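Local coordinates for penicillin-binding protein A (Mycobacterium tuberculosis, PDB 3UN7) that probably cross-links peptidoglycan in the cell wall as a penicillin-binding D,D-transpeptidase and takes part in the regulation of cell length, at residues A[64-69]-A[155-160]; A[106-111]-A[140-145]; A[244-249]-A[371-376]; A[288-293]-A[314-319]; A[407-412]-A[431-436]. All coordinates share one frame; numbering follows the deposited sequence.

Contact 1 of 5, residues A[64-69]-A[155-160]; sequences LRYSST and NLLASH
Leu157 and Tyr66 begin the contact: CD2 of the leucine meets ring atom CD1 of the tyrosine at 4.2 Å, approaching the ring obliquely. Arg65 lies along that ring, with its CG over one face, and folds round so that its NH1 donates to Tyr66 OH (2.9 Å) in the guanidinium plane; Trp169 stacks on the tyrosine. Leu157 O lies 2.7 Å from water 1, which accepts from Leu64 N at 2.9 Å. Two residues further on, Ser159 O lies 2.6 Å from the same water, whose protons have several acceptors to serve. The hydroxyl of Ser159 turns instead to Asn161 N. The contact joins two modules of this penicillin-binding protein at the surface: the turn of the small hairpin of strands 62-63 and 67-68, in the N-terminal dimerisation-family region, and the end of helix 154-157 of the transpeptidase region. His160 closes the run. Its side chain sets off away from 64-69, but CG sits anti to the carbonyl carbon (chi1 -69°) and the imidazole comes back, offering one face to Leu64 CD1. That methyl stands 4.1 Å from the ring centroid, 27° off the normal, a CH-pi contact; Tyr19 meets the imidazole with its plane nearly perpendicular.

Contact 2 of 5, residues A[106-111]-A[140-145]; sequences DTTINP and TGKILA
Thr108 is gripped where its OG1 donates to Ile143 O at 2.6 Å, coming in 23° from the carbonyl plane. OG1 also bonds Tyr337 O, and weakly Leu338 O, so its single proton is probably shared among several carbonyls. OG1 can point at the strand because it lies between the backbone N and carbonyl carbon (chi1 50°). Next to it Asn110 N donates to Leu144 O (3.0 Å), and Ile109 lays its CD1 against the strand, 3.8 Å from Ala145 CA and 4.3 Å from Ile143 CG2. This packed, largely buried part is the joint between the end of strand 104-107 and strand 143-149, an edge strand of the transpeptidase sheet. There Leu144 and Ala145 together face Ala135 in a classic beta bulge, while Asn110 takes the N-cap position of helix 111-123, its OD1 accepting weakly from Arg112 N. The looser side belongs to Lys142 and Asn110, both partly exposed. CG of Lys142 slants across Thr108 CG2 at 3.6 Å, after which the extended lysine chain leads away from the contact. The Asn110 side chain brings only CB close, 4.0 Å from Leu144 O.

Contact 3 of 5, residues A[244-249]-A[371-376]; sequences SLREAF and TELMVG
Helices 245-249 and 371-376 run in roughly the same direction, with axes 9.6 Å apart at their closest and a crossing angle of -48°; Arg246 and Leu373 are the nearest backbone neighbours. The first helix has just begun: Ser244 is its N-cap, its OG accepting from Glu247 N at 2.9 Å. Leu373 fills the middle of the crossing. Its CB lies over one face of the Phe249 ring, 3.9 Å from the centroid and 26° off the normal, a CH-pi contact displaced toward the rim. The phenyl reaches across because CG is anti to the backbone N (chi1 -173°), and its far end, CZ, meets Met374 CG at 3.9 Å. On the other flank of Leu373, CD2 packs 3.6 Å from Arg246 CG, the two side chains passing alongside and running opposite ways. The arginine then bends at chi2 and carries its guanidinium over the second helix, where NH2 comes to 3.8 Å from Gly376 CA, an approach permitted by the lack of a side chain on the glycine. Glu372 OE1 is 4.4 Å from Arg246 NH1, too far for a salt bridge; with Glu210 close to that same carboxylate, the positive charge would probably ease the repulsion between the two acids. Phe249 also rests on Val197, Thr200 and Lys395. The crossing flanks the active site, beside helix 196-205, which starts at the end of the Ser-x-x-Lys motif begun by Ser193, and against the strand bearing Lys-Thr-Gly; helix 245-251 leads into Ser-x-Asn, and Phe249 is about 9 Å from Ser193 between side chains.

Contact 4 of 5, residues A[288-293]-A[314-319]; sequences QVAEST and ALTPLA
This is a loop-to-helix-start contact near the centre of the chain, in the transpeptidase region: 288-293, part of the long connection between helices 266-275 and 300-306, lies along the residues leading into helix 317-328. Thr293 and Ala314 form a single antiparallel bridge, a hydrogen-bonded pair. Thr293 N donates to Ala314 O at 2.8 Å, and Ala314 N returns the bond to Thr293 O at 2.9 Å, both nearly straight. The Thr293 hydroxyl works elsewhere, on Asp279 and Gly295 N. Beyond the bridge the backbones separate, and the buried Ser292 reaches across with its side chain. Its OG, anti to the carbonyl carbon (chi1 -65°), accepts from Thr316 N at 3.1 Å and touches Ala319 CB. Water 2 joins the same group: it donates to Ala290 O and is hydrogen-bonded to both Ser292 OG and Thr316 OG1, each 2.7 Å away. Three polar atoms of the two segments are therefore tied to one water. Apolar contacts complete the interface. On the far side of the water Val289 CG2 meets Leu318 CD2 at 3.6 Å, their side chains crossing at about a right angle, and Ala290 CB rests 3.8 Å from Thr316 CG2. Leu318 continues onto Val134 and Leu136 of the central sheet. Thr316 itself is the N-cap of helix 317-328, its OG1 accepting from Ala319 N at 2.9 Å; this capped helix start belongs to the transpeptidase fold, with the Leu315 side chain about 11 Å from that of Ser193, the acyl-ester serine by similarity.

Contact 5 of 5, residues A[407-412]-A[431-436]; sequences HTPPHA and VENGAD
Ala412 and Val431 pair as an antiparallel hydrogen-bonded couple where strand 411-418 begins and strand 425-431 ends: Val431 N donates to Ala412 O at 2.8 Å and Ala412 N to Val431 O at 2.9 Å. The Val431 carbonyl takes a second donor, Gly434 N, from the other face of its plane, closing a type II turn in which Asn433 holds the left-handed position (phi 58°). Past the turn, Ala435 N donates to Pro410 O at 2.9 Å, and Pro410 CB packs against Ala435 CB at 3.5 Å. The Asn433 N-H is satisfied by a side chain: it points into the edge of the His411 imidazole, 3.2 Å from ND1 and nearly in the ring plane, with an angle of 164° at the hydrogen. His401 stacks on that ring and also donates from NE2 to Pro409 O, which Asn433 CA approaches at 3.6 Å in a CA-H...O contact. Glu432 turns its carboxylate away, to a salt bridge with Arg183 and a hydrogen bond with Tyr189. The segment from Glu432 on opens the loop between strand 425-431 and helix 446-458, probably the beta5-alpha11 loop linked to active-site dynamics in the acylated enzyme. Since ND1 of His411 acts as an acceptor, it should carry no proton here, and the turn that starts this loop is pinned through an imidazole as well as through backbone bonds.

In the fold
Contact 1 lies at one end of the molecule, about 49 Å centre to centre from contact 3 on the far side of the chain's centre. Contact 2 is nested within the chain loop that contact 1 closes, and their nearest atoms stay about 11 Å apart. Contact 4, nested within the loop closed by contact 3, is the most central, its nearest atoms about 4 Å from contact 2 and about 7 Å from contact 5. Contacts 2 and 5 reach the same five-stranded sheet, their centres about 28 Å apart. Side chains of contacts 3 and 5 both come within about 9 Å of that of Ser193, the probable acylated serine, and contact 4 within about 11 Å.

Contact 1 of 5, residues A[64-69]-A[155-160]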
# COMPACT_ATOMS: atom_id res chain seq x y z
N LEU A 64 -23.84 12.94 10.13
CA LEU A 64 -25.29 13.09 10.06
C LEU A 64 -25.80 13.34 8.64
O LEU A 64 -26.81 12.76 8.22
CB LEU A 64 -25.74 14.24 10.96
CG LEU A 64 -25.82 13.98 12.44
CD1 LEU A 64 -26.11 15.28 13.16
CD2 LEU A 64 -26.92 12.96 12.73
N ARG A 65 -25.12 14.18 7.88
CA ARG A 65 -25.65 14.43 6.55
C ARG A 65 -24.95 13.69 5.41
O ARG A 65 -25.53 13.52 4.34
CB ARG A 65 -25.89 15.93 6.30
CG ARG A 65 -24.74 16.69 5.72
CD ARG A 65 -24.85 18.18 6.07
NE ARG A 65 -26.13 18.77 5.69
CZ ARG A 65 -26.39 19.30 4.50
NH1 ARG A 65 -25.46 19.33 3.55
NH2 ARG A 65 -27.59 19.80 4.25
N TYR A 66 -23.73 13.21 5.65
CA TYR A 66 -22.98 12.53 4.59
C TYR A 66 -22.77 11.03 4.78
O TYR A 66 -22.06 10.39 3.98
CB TYR A 66 -21.67 13.28 4.30
CG TYR A 66 -21.95 14.69 3.83
CD1 TYR A 66 -21.77 15.77 4.68
CD2 TYR A 66 -22.46 14.92 2.53
CE1 TYR A 66 -22.06 17.07 4.26
CE2 TYR A 66 -22.75 16.21 2.11
CZ TYR A 66 -22.55 17.28 2.97
OH TYR A 66 -22.85 18.56 2.57
N SER A 67 -23.41 10.46 5.80
CA SER A 67 -23.33 9.03 6.08
C SER A 67 -21.93 8.65 6.60
O SER A 67 -21.30 9.43 7.31
CB SER A 67 -23.71 8.20 4.84
OG SER A 67 -24.07 6.87 5.22
N SER A 68 -21.47 7.46 6.25
CA SER A 68 -20.25 6.91 6.81
C SER A 68 -19.31 6.48 5.69
O SER A 68 -19.76 6.27 4.56
CB SER A 68 -20.62 5.68 7.61
OG SER A 68 -21.35 4.78 6.76
N THR A 69 -18.02 6.34 6.01
CA THR A 69 -17.04 5.77 5.06
C THR A 69 -16.10 4.83 5.80
O THR A 69 -16.18 4.74 7.03
CB THR A 69 -16.14 6.84 4.41
OG1 THR A 69 -15.51 7.63 5.44
CG2 THR A 69 -16.95 7.75 3.49
N ASN A 155 -13.51 14.77 12.17
CA ASN A 155 -14.29 15.53 13.18
C ASN A 155 -15.17 16.58 12.53
O ASN A 155 -16.24 16.91 13.04
CB ASN A 155 -13.39 16.17 14.23
CG ASN A 155 -12.76 15.14 15.14
OD1 ASN A 155 -13.47 14.48 15.91
ND2 ASN A 155 -11.44 14.97 15.02
N LEU A 156 -14.71 17.10 11.40
CA LEU A 156 -15.47 18.07 10.61
C LEU A 156 -16.82 17.55 10.13
O LEU A 156 -17.85 18.25 10.19
CB LEU A 156 -14.65 18.52 9.40
CG LEU A 156 -13.53 19.53 9.68
CD1 LEU A 156 -12.66 19.75 8.41
CD2 LEU A 156 -14.06 20.85 10.22
N LEU A 157 -16.80 16.32 9.61
CA LEU A 157 -17.99 15.66 9.08
C LEU A 157 -18.86 15.04 10.18
O LEU A 157 -20.04 14.80 9.97
CB LEU A 157 -17.60 14.67 7.97
CG LEU A 157 -16.98 15.47 6.81
CD1 LEU A 157 -16.51 14.60 5.65
CD2 LEU A 157 -17.95 16.52 6.30
N ALA A 158 -18.28 14.87 11.36
CA ALA A 158 -19.01 14.41 12.54
C ALA A 158 -19.68 15.57 13.31
O ALA A 158 -20.37 15.36 14.31
CB ALA A 158 -18.07 13.63 13.45
N SER A 159 -19.50 16.80 12.82
CA SER A 159 -20.18 17.94 13.43
C SER A 159 -21.69 17.78 13.35
O SER A 159 -22.22 17.25 12.39
CB SER A 159 -19.77 19.24 12.76
OG SER A 159 -20.51 20.31 13.30
N HIS A 160 -22.39 18.23 14.38
CA HIS A 160 -23.85 18.18 14.32
C HIS A 160 -24.43 19.42 13.67
O HIS A 160 -25.64 19.48 13.45
CB HIS A 160 -24.45 17.91 15.70
CG HIS A 160 -24.18 16.53 16.19
ND1 HIS A 160 -24.82 15.98 17.29
CD2 HIS A 160 -23.35 15.56 15.73
CE1 HIS A 160 -24.39 14.75 17.48
NE2 HIS A 160 -23.49 14.47 16.55
O HOH W 1 -22.19 14.73 11.68

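Contact 2 of 5, residues A[106-111]-A[140-145]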
# COMPACT_ATOMS: atom_id res chain seq x y z
N ASP A 106 -11.71 -4.01 16.66
CA ASP A 106 -10.30 -4.02 16.97
C ASP A 106 -9.49 -4.22 15.69
O ASP A 106 -9.44 -5.33 15.16
CB ASP A 106 -10.01 -5.14 17.97
CG ASP A 106 -10.50 -4.82 19.37
OD1 ASP A 106 -11.10 -3.73 19.59
OD2 ASP A 106 -10.28 -5.67 20.28
N THR A 107 -8.90 -3.15 15.17
CA THR A 107 -8.12 -3.23 13.92
C THR A 107 -6.75 -3.86 14.13
O THR A 107 -6.29 -4.05 15.25
CB THR A 107 -7.96 -1.84 13.22
OG1 THR A 107 -7.02 -1.05 13.96
CG2 THR A 107 -9.28 -1.10 13.15
N THR A 108 -6.09 -4.17 13.02
CA THR A 108 -4.75 -4.74 13.04
C THR A 108 -3.67 -3.66 13.05
O THR A 108 -2.49 -3.99 13.05
CB THR A 108 -4.51 -5.58 11.77
OG1 THR A 108 -4.87 -4.80 10.61
CG2 THR A 108 -5.33 -6.84 11.80
N ILE A 109 -4.08 -2.39 13.02
CA ILE A 109 -3.14 -1.27 12.88
C ILE A 109 -2.25 -1.19 14.12
O ILE A 109 -2.75 -1.28 15.24
CB ILE A 109 -3.88 0.09 12.67
CG1 ILE A 109 -4.67 0.10 11.35
CG2 ILE A 109 -2.91 1.30 12.71
CD1 ILE A 109 -3.82 0.13 10.09
N ASN A 110 -0.95 -1.02 13.91
CA ASN A 110 -0.03 -0.72 15.00
C ASN A 110 0.17 0.80 15.01
O ASN A 110 0.72 1.34 14.07
CB ASN A 110 1.30 -1.47 14.79
CG ASN A 110 2.30 -1.23 15.91
OD1 ASN A 110 2.38 -0.14 16.48
ND2 ASN A 110 3.09 -2.27 16.23
N PRO A 111 -0.32 1.49 16.06
CA PRO A 111 -0.28 2.95 16.14
C PRO A 111 1.12 3.53 15.97
O PRO A 111 1.27 4.55 15.30
CB PRO A 111 -0.82 3.22 17.56
CG PRO A 111 -1.76 2.10 17.79
CD PRO A 111 -0.99 0.93 17.25
N THR A 140 1.07 -13.20 8.21
CA THR A 140 -0.33 -13.23 8.59
C THR A 140 -1.24 -12.48 7.65
O THR A 140 -2.41 -12.82 7.56
CB THR A 140 -0.55 -12.65 10.00
OG1 THR A 140 -0.13 -11.28 10.00
CG2 THR A 140 0.22 -13.43 11.04
N GLY A 141 -0.72 -11.45 6.96
CA GLY A 141 -1.58 -10.53 6.21
C GLY A 141 -2.18 -9.36 7.00
O GLY A 141 -2.94 -8.56 6.45
N LYS A 142 -1.84 -9.24 8.28
CA LYS A 142 -2.27 -8.09 9.06
C LYS A 142 -1.83 -6.80 8.41
O LYS A 142 -0.66 -6.68 8.01
CB LYS A 142 -1.67 -8.12 10.46
CG LYS A 142 -2.40 -8.97 11.42
CD LYS A 142 -1.87 -8.69 12.82
CE LYS A 142 -1.98 -9.92 13.68
NZ LYS A 142 -1.50 -9.67 15.07
N ILE A 143 -2.75 -5.85 8.30
CA ILE A 143 -2.42 -4.50 7.78
C ILE A 143 -2.01 -3.69 9.00
O ILE A 143 -2.83 -3.43 9.88
CB ILE A 143 -3.61 -3.86 6.98
CG1 ILE A 143 -3.84 -4.63 5.66
CG2 ILE A 143 -3.36 -2.37 6.68
CD1 ILE A 143 -5.15 -4.27 4.96
N LEU A 144 -0.73 -3.35 9.08
CA LEU A 144 -0.15 -2.72 10.26
C LEU A 144 -0.14 -1.19 10.14
O LEU A 144 -0.08 -0.48 11.14
CB LEU A 144 1.28 -3.25 10.52
CG LEU A 144 1.46 -4.77 10.62
CD1 LEU A 144 2.95 -5.15 10.63
CD2 LEU A 144 0.77 -5.34 11.85
N ALA A 145 -0.21 -0.70 8.91
CA ALA A 145 -0.36 0.72 8.67
C ALA A 145 -1.00 0.90 7.33
O ALA A 145 -0.74 0.15 6.38
CB ALA A 145 1.01 1.45 8.73

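Contact 3 of 5, residues A[244-249]-A[371-376]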
# COMPACT_ATOMS: atom_id res chain seq x y z
N SER A 244 25.22 -9.04 -15.84
CA SER A 244 24.40 -10.12 -15.33
C SER A 244 23.01 -9.59 -14.96
O SER A 244 22.86 -8.43 -14.60
CB SER A 244 25.05 -10.76 -14.11
OG SER A 244 25.00 -9.88 -12.99
N LEU A 245 22.01 -10.46 -15.06
CA LEU A 245 20.67 -10.16 -14.56
C LEU A 245 20.74 -9.62 -13.13
O LEU A 245 20.11 -8.62 -12.83
CB LEU A 245 19.77 -11.41 -14.65
CG LEU A 245 18.25 -11.33 -14.41
CD1 LEU A 245 17.54 -12.48 -15.13
CD2 LEU A 245 17.95 -11.37 -12.94
N ARG A 246 21.52 -10.26 -12.25
CA ARG A 246 21.65 -9.76 -10.87
C ARG A 246 22.14 -8.31 -10.84
O ARG A 246 21.60 -7.47 -10.12
CB ARG A 246 22.57 -10.65 -10.01
CG ARG A 246 22.85 -10.08 -8.60
CD ARG A 246 24.33 -9.65 -8.40
NE ARG A 246 24.52 -8.65 -7.34
CZ ARG A 246 24.09 -8.76 -6.08
NH1 ARG A 246 23.41 -9.84 -5.69
NH2 ARG A 246 24.33 -7.79 -5.20
N GLU A 247 23.19 -8.03 -11.61
CA GLU A 247 23.74 -6.69 -11.66
C GLU A 247 22.70 -5.68 -12.16
O GLU A 247 22.52 -4.63 -11.54
CB GLU A 247 25.01 -6.65 -12.50
CG GLU A 247 25.82 -5.37 -12.33
CD GLU A 247 27.22 -5.46 -12.91
OE1 GLU A 247 27.41 -6.11 -13.96
OE2 GLU A 247 28.14 -4.88 -12.30
N ALA A 248 22.00 -6.01 -13.24
CA ALA A 248 20.95 -5.15 -13.80
C ALA A 248 19.85 -4.87 -12.77
O ALA A 248 19.34 -3.75 -12.67
CB ALA A 248 20.35 -5.76 -15.06
N PHE A 249 19.49 -5.90 -12.00
CA PHE A 249 18.45 -5.72 -10.98
C PHE A 249 18.90 -4.74 -9.90
O PHE A 249 18.19 -3.79 -9.58
CB PHE A 249 18.06 -7.06 -10.35
CG PHE A 249 16.89 -6.96 -9.41
CD1 PHE A 249 15.60 -7.22 -9.87
CD2 PHE A 249 17.07 -6.61 -8.07
CE1 PHE A 249 14.52 -7.14 -9.01
CE2 PHE A 249 15.98 -6.51 -7.20
CZ PHE A 249 14.70 -6.78 -7.68
N THR A 371 14.54 -12.35 -3.01
CA THR A 371 14.99 -11.80 -1.73
C THR A 371 16.46 -11.36 -1.77
O THR A 371 16.80 -10.26 -1.35
CB THR A 371 14.77 -12.83 -0.61
OG1 THR A 371 13.37 -13.12 -0.50
CG2 THR A 371 15.24 -12.27 0.71
N GLU A 372 17.32 -12.24 -2.30
CA GLU A 372 18.74 -11.98 -2.45
C GLU A 372 19.00 -10.79 -3.38
O GLU A 372 19.84 -9.93 -3.09
CB GLU A 372 19.40 -13.26 -2.98
CG GLU A 372 20.79 -13.14 -3.59
CD GLU A 372 21.03 -14.24 -4.64
OE1 GLU A 372 21.68 -13.93 -5.68
OE2 GLU A 372 20.55 -15.39 -4.43
N LEU A 373 18.25 -10.72 -4.47
CA LEU A 373 18.34 -9.60 -5.40
C LEU A 373 17.97 -8.28 -4.72
O LEU A 373 18.63 -7.26 -4.90
CB LEU A 373 17.44 -9.86 -6.62
CG LEU A 373 17.93 -10.95 -7.59
CD1 LEU A 373 17.02 -11.12 -8.80
CD2 LEU A 373 19.33 -10.64 -8.06
N MET A 374 16.90 -8.34 -3.93
CA MET A 374 16.40 -7.18 -3.20
C MET A 374 17.29 -6.78 -2.03
O MET A 374 17.42 -5.59 -1.73
CB MET A 374 14.95 -7.45 -2.77
CG MET A 374 13.98 -7.41 -3.94
SD MET A 374 12.29 -7.84 -3.47
CE MET A 374 11.78 -6.39 -2.54
N VAL A 375 17.91 -7.75 -1.38
CA VAL A 375 18.97 -7.43 -0.40
C VAL A 375 20.13 -6.67 -1.09
O VAL A 375 20.65 -5.68 -0.57
CB VAL A 375 19.49 -8.69 0.33
CG1 VAL A 375 20.80 -8.40 1.09
CG2 VAL A 375 18.42 -9.21 1.31
N GLY A 376 20.49 -7.13 -2.29
CA GLY A 376 21.53 -6.46 -3.08
C GLY A 376 21.13 -5.04 -3.47
O GLY A 376 21.94 -4.12 -3.35

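Contact 4 of 5, residues A[288-293]-A[314-319]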
# COMPACT_ATOMS: atom_id res chain seq x y z
N GLN A 288 -12.91 -1.98 0.61
CA GLN A 288 -12.71 -2.34 -0.80
C GLN A 288 -11.38 -1.77 -1.31
O GLN A 288 -11.02 -0.62 -1.02
CB GLN A 288 -13.86 -1.79 -1.67
CG GLN A 288 -15.25 -2.33 -1.28
CD GLN A 288 -16.31 -2.12 -2.36
OE1 GLN A 288 -16.00 -1.81 -3.51
NE2 GLN A 288 -17.58 -2.28 -1.98
N VAL A 289 -10.68 -2.59 -2.08
CA VAL A 289 -9.40 -2.20 -2.68
C VAL A 289 -9.59 -2.14 -4.19
O VAL A 289 -10.21 -3.04 -4.77
CB VAL A 289 -8.31 -3.22 -2.31
CG1 VAL A 289 -6.94 -2.83 -2.93
CG2 VAL A 289 -8.19 -3.31 -0.78
N ALA A 290 -9.08 -1.08 -4.81
CA ALA A 290 -9.06 -0.94 -6.27
C ALA A 290 -8.26 -2.07 -6.88
O ALA A 290 -7.20 -2.46 -6.35
CB ALA A 290 -8.45 0.41 -6.67
N GLU A 291 -8.76 -2.62 -7.97
CA GLU A 291 -8.08 -3.69 -8.70
C GLU A 291 -6.86 -3.13 -9.39
O GLU A 291 -6.95 -2.09 -10.04
CB GLU A 291 -9.02 -4.32 -9.74
CG GLU A 291 -8.43 -5.58 -10.39
CD GLU A 291 -9.16 -5.97 -11.65
OE1 GLU A 291 -9.33 -5.11 -12.54
OE2 GLU A 291 -9.55 -7.15 -11.77
N SER A 292 -5.73 -3.83 -9.26
CA SER A 292 -4.50 -3.50 -9.95
C SER A 292 -4.43 -4.29 -11.25
O SER A 292 -5.05 -5.35 -11.37
CB SER A 292 -3.29 -3.85 -9.08
OG SER A 292 -3.26 -3.04 -7.92
N THR A 293 -3.68 -3.78 -12.21
CA THR A 293 -3.65 -4.38 -13.55
C THR A 293 -2.27 -4.29 -14.19
O THR A 293 -1.54 -3.35 -13.93
CB THR A 293 -4.73 -3.76 -14.49
OG1 THR A 293 -4.73 -4.47 -15.73
CG2 THR A 293 -4.45 -2.28 -14.76
N ALA A 314 -0.80 -0.59 -13.53
CA ALA A 314 -1.30 0.31 -12.48
C ALA A 314 -1.60 -0.51 -11.23
O ALA A 314 -2.33 -1.49 -11.28
CB ALA A 314 -2.55 1.05 -12.97
N LEU A 315 -0.98 -0.11 -10.11
CA LEU A 315 -1.06 -0.85 -8.86
C LEU A 315 -1.46 0.10 -7.73
O LEU A 315 -1.07 1.27 -7.73
CB LEU A 315 0.32 -1.43 -8.51
CG LEU A 315 0.80 -2.82 -8.95
CD1 LEU A 315 0.88 -2.97 -10.43
CD2 LEU A 315 2.16 -3.08 -8.33
N THR A 316 -2.21 -0.41 -6.76
CA THR A 316 -2.42 0.32 -5.52
C THR A 316 -1.14 0.19 -4.72
O THR A 316 -0.39 -0.75 -4.93
CB THR A 316 -3.59 -0.24 -4.69
OG1 THR A 316 -3.30 -1.59 -4.32
CG2 THR A 316 -4.92 -0.18 -5.47
N PRO A 317 -0.85 1.16 -3.84
CA PRO A 317 0.23 0.96 -2.86
C PRO A 317 0.09 -0.34 -2.04
O PRO A 317 1.08 -1.01 -1.80
CB PRO A 317 0.15 2.21 -1.99
CG PRO A 317 -0.35 3.28 -2.99
CD PRO A 317 -1.40 2.53 -3.78
N LEU A 318 -1.13 -0.69 -1.63
CA LEU A 318 -1.33 -1.98 -0.96
C LEU A 318 -0.88 -3.19 -1.81
O LEU A 318 -0.26 -4.11 -1.28
CB LEU A 318 -2.80 -2.15 -0.55
CG LEU A 318 -3.20 -3.50 0.05
CD1 LEU A 318 -2.50 -3.73 1.38
CD2 LEU A 318 -4.73 -3.63 0.21
N ALA A 319 -1.23 -3.20 -3.10
CA ALA A 319 -0.78 -4.28 -4.00
C ALA A 319 0.76 -4.34 -4.10
O ALA A 319 1.34 -5.42 -4.13
CB ALA A 319 -1.42 -4.13 -5.39
O HOH W 2 -4.77 -3.48 -5.67

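Contact 5 of 5, residues A[407-412]-A[431-436]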
# COMPACT_ATOMS: atom_id res chain seq x y z
N HIS A 407 7.93 15.10 -18.85
CA HIS A 407 8.19 16.39 -18.21
C HIS A 407 7.73 16.44 -16.76
O HIS A 407 8.40 17.03 -15.91
CB HIS A 407 7.56 17.52 -19.03
CG HIS A 407 8.13 17.66 -20.41
ND1 HIS A 407 7.84 16.79 -21.43
CD2 HIS A 407 8.99 18.58 -20.93
CE1 HIS A 407 8.49 17.16 -22.52
NE2 HIS A 407 9.19 18.24 -22.25
N THR A 408 6.60 15.80 -16.47
CA THR A 408 6.03 15.79 -15.12
C THR A 408 6.96 15.00 -14.19
O THR A 408 7.46 13.93 -14.58
CB THR A 408 4.58 15.23 -15.12
OG1 THR A 408 3.82 15.88 -16.15
CG2 THR A 408 3.88 15.48 -13.80
N PRO A 409 7.24 15.53 -12.98
CA PRO A 409 8.09 14.81 -12.03
C PRO A 409 7.50 13.43 -11.78
O PRO A 409 6.32 13.33 -11.42
CB PRO A 409 8.01 15.67 -10.75
CG PRO A 409 7.60 17.01 -11.20
CD PRO A 409 6.75 16.82 -12.42
N PRO A 410 8.27 12.37 -12.03
CA PRO A 410 7.80 11.01 -11.78
C PRO A 410 7.53 10.73 -10.30
O PRO A 410 8.00 11.46 -9.44
CB PRO A 410 8.96 10.15 -12.28
CG PRO A 410 9.66 11.03 -13.28
CD PRO A 410 9.61 12.37 -12.65
N HIS A 411 6.75 9.68 -10.03
CA HIS A 411 6.51 9.21 -8.67
C HIS A 411 7.74 8.51 -8.13
O HIS A 411 8.56 8.01 -8.89
CB HIS A 411 5.35 8.21 -8.66
CG HIS A 411 4.06 8.76 -9.19
ND1 HIS A 411 3.62 10.03 -8.91
CD2 HIS A 411 3.10 8.19 -9.96
CE1 HIS A 411 2.46 10.24 -9.50
NE2 HIS A 411 2.12 9.13 -10.14
N ALA A 412 7.87 8.45 -6.80
CA ALA A 412 8.98 7.73 -6.18
C ALA A 412 8.38 6.63 -5.34
O ALA A 412 7.51 6.90 -4.50
CB ALA A 412 9.80 8.66 -5.33
N VAL A 431 5.53 8.16 -3.03
CA VAL A 431 5.58 9.60 -2.95
C VAL A 431 5.25 10.15 -4.33
O VAL A 431 6.07 10.04 -5.26
CB VAL A 431 6.97 10.15 -2.51
CG1 VAL A 431 6.94 11.66 -2.50
CG2 VAL A 431 7.37 9.61 -1.13
N GLU A 432 4.06 10.71 -4.46
CA GLU A 432 3.62 11.29 -5.73
C GLU A 432 4.52 12.48 -6.11
O GLU A 432 4.79 13.36 -5.29
CB GLU A 432 2.16 11.73 -5.65
CG GLU A 432 1.20 10.56 -5.44
CD GLU A 432 -0.25 10.93 -5.69
OE1 GLU A 432 -0.53 11.70 -6.63
OE2 GLU A 432 -1.11 10.42 -4.95
N ASN A 433 5.00 12.46 -7.35
CA ASN A 433 5.91 13.49 -7.89
C ASN A 433 7.20 13.62 -7.07
O ASN A 433 7.83 14.67 -7.08
CB ASN A 433 5.19 14.84 -8.02
CG ASN A 433 4.14 14.83 -9.14
OD1 ASN A 433 3.31 13.94 -9.20
ND2 ASN A 433 4.19 15.83 -10.01
N GLY A 434 7.58 12.55 -6.39
CA GLY A 434 8.69 12.59 -5.43
C GLY A 434 10.03 12.21 -6.06
O GLY A 434 11.06 12.22 -5.38
N ALA A 435 10.00 11.88 -7.35
CA ALA A 435 11.21 11.47 -8.05
C ALA A 435 12.35 12.48 -8.04
O ALA A 435 12.16 13.70 -8.14
CB ALA A 435 10.91 11.03 -9.48
N ASP A 436 13.54 11.88 -7.94
CA ASP A 436 14.88 12.43 -7.85
C ASP A 436 15.46 12.63 -9.25
O ASP A 436 15.02 11.98 -10.19
CB ASP A 436 15.68 11.28 -7.23
CG ASP A 436 16.68 11.70 -6.26
OD1 ASP A 436 16.44 11.38 -5.07
OD2 ASP A 436 17.70 12.30 -6.66